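Side-chain contact in GARP domain-containing protein (Trypanosoma brucei brucei TREU927, PDB 6XZ6), which acts as a trypanosome receptor for the host complement regulator factor H and increases transmission of the parasite to tsetse flies: residues D144-P148 and E149-R153. Numbering follows the deposited sequence.
Sequences DDVTP and EALTR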
# COMPACT_ATOMS: atom_id res chain seq x y z
N ASP A 144 6.48 10.40 -2.68
CA ASP A 144 7.21 10.59 -1.44
C ASP A 144 6.53 9.90 -0.27
O ASP A 144 7.21 9.36 0.58
CB ASP A 144 7.45 12.09 -1.19
CG ASP A 144 8.41 12.72 -2.19
OD1 ASP A 144 9.51 12.16 -2.38
OD2 ASP A 144 8.06 13.76 -2.78
N ASP A 145 5.21 9.89 -0.25
CA ASP A 145 4.41 9.22 0.77
C ASP A 145 3.04 8.83 0.19
O ASP A 145 2.70 9.20 -0.94
CB ASP A 145 4.26 10.09 2.05
CG ASP A 145 3.72 9.38 3.31
OD1 ASP A 145 3.75 8.11 3.35
OD2 ASP A 145 3.26 10.09 4.25
N VAL A 146 2.30 8.00 0.94
CA VAL A 146 0.93 7.59 0.63
C VAL A 146 0.14 7.60 1.94
O VAL A 146 0.50 6.94 2.94
CB VAL A 146 0.77 6.25 -0.14
CG1 VAL A 146 -0.65 6.10 -0.69
CG2 VAL A 146 1.77 6.12 -1.28
N THR A 147 -0.90 8.43 1.96
CA THR A 147 -1.83 8.53 3.07
C THR A 147 -3.15 8.03 2.52
O THR A 147 -3.38 8.21 1.32
CB THR A 147 -1.98 9.99 3.56
OG1 THR A 147 -2.42 10.82 2.48
CG2 THR A 147 -0.71 10.54 4.19
N PRO A 148 -4.06 7.47 3.33
CA PRO A 148 -5.39 7.10 2.81
C PRO A 148 -6.12 8.21 2.03
O PRO A 148 -6.73 7.92 1.02
CB PRO A 148 -6.16 6.69 4.07
CG PRO A 148 -5.09 6.18 4.99
CD PRO A 148 -3.97 7.16 4.78
N GLU A 149 -6.00 9.47 2.45
CA GLU A 149 -6.64 10.64 1.83
C GLU A 149 -6.04 10.96 0.46
O GLU A 149 -6.78 11.39 -0.43
CB GLU A 149 -6.55 11.89 2.74
CG GLU A 149 -6.75 11.64 4.24
CD GLU A 149 -5.51 11.25 5.04
OE1 GLU A 149 -4.58 12.08 5.14
OE2 GLU A 149 -5.48 10.11 5.57
N ALA A 150 -4.71 10.78 0.28
CA ALA A 150 -4.03 11.03 -1.00
C ALA A 150 -4.44 9.96 -2.00
O ALA A 150 -4.62 10.28 -3.18
CB ALA A 150 -2.52 11.01 -0.82
N LEU A 151 -4.58 8.72 -1.55
CA LEU A 151 -5.01 7.60 -2.38
C LEU A 151 -6.41 7.85 -2.96
O LEU A 151 -6.57 7.70 -4.17
CB LEU A 151 -4.95 6.30 -1.56
CG LEU A 151 -4.77 4.97 -2.27
CD1 LEU A 151 -3.53 4.95 -3.15
CD2 LEU A 151 -4.63 3.90 -1.26
N THR A 152 -7.42 8.27 -2.15
CA THR A 152 -8.80 8.51 -2.60
C THR A 152 -8.92 9.77 -3.45
O THR A 152 -9.71 9.80 -4.39
CB THR A 152 -9.82 8.52 -1.44
OG1 THR A 152 -9.48 9.54 -0.50
CG2 THR A 152 -9.91 7.20 -0.72
N ARG A 153 -8.17 10.83 -3.10
CA ARG A 153 -8.18 12.10 -3.83
C ARG A 153 -7.75 11.88 -5.29
O ARG A 153 -8.46 12.29 -6.21
CB ARG A 153 -7.27 13.12 -3.15
CG ARG A 153 -7.60 14.56 -3.47
CD ARG A 153 -6.46 15.52 -3.16
NE ARG A 153 -5.20 14.99 -3.68
CZ ARG A 153 -4.14 14.73 -2.93
NH1 ARG A 153 -4.16 15.01 -1.63
NH2 ARG A 153 -3.05 14.21 -3.48
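Thr147 caps the start of helix 148-161: its OG1 accepts the backbone N-H of Ala150, 3.2 Å from OG1 to N and bent to 149°. With chi1 at 58°, the hydroxyl lies between the residue's own N and carbonyl carbon, which brings it to that N-H. Threonine suits the place because its short side chain can stand in for the i-4 carbonyl that first-turn N-H groups lack; the same N-H also bonds weakly to Thr147 O. The main chain continues the pattern, Thr147 O taking Leu151 N at 3.2 Å and Pro148 O taking Thr152 N at 3.3 Å. Proline fits the first helical position, where no N-H is needed.

The Glu149 chain, bent at chi2 (86°), folds back beside the proline, and its OE2 comes within 3.4 Å of Pro148 CD. An acid here probably interacts favourably with the positive end of the helix dipole.

Val146 CG1 and Leu151 CD1 meet at 4.0 Å. Branched apolar side chains suit these buried positions, Val146 touching Leu181 of helix 165-208 and Leu29 of helix 4-61, Leu151 packing on Gln22. This is a helix N-terminus with an N-cap threonine and a hydrophobic staple, set against the long helices of this elongated bundle.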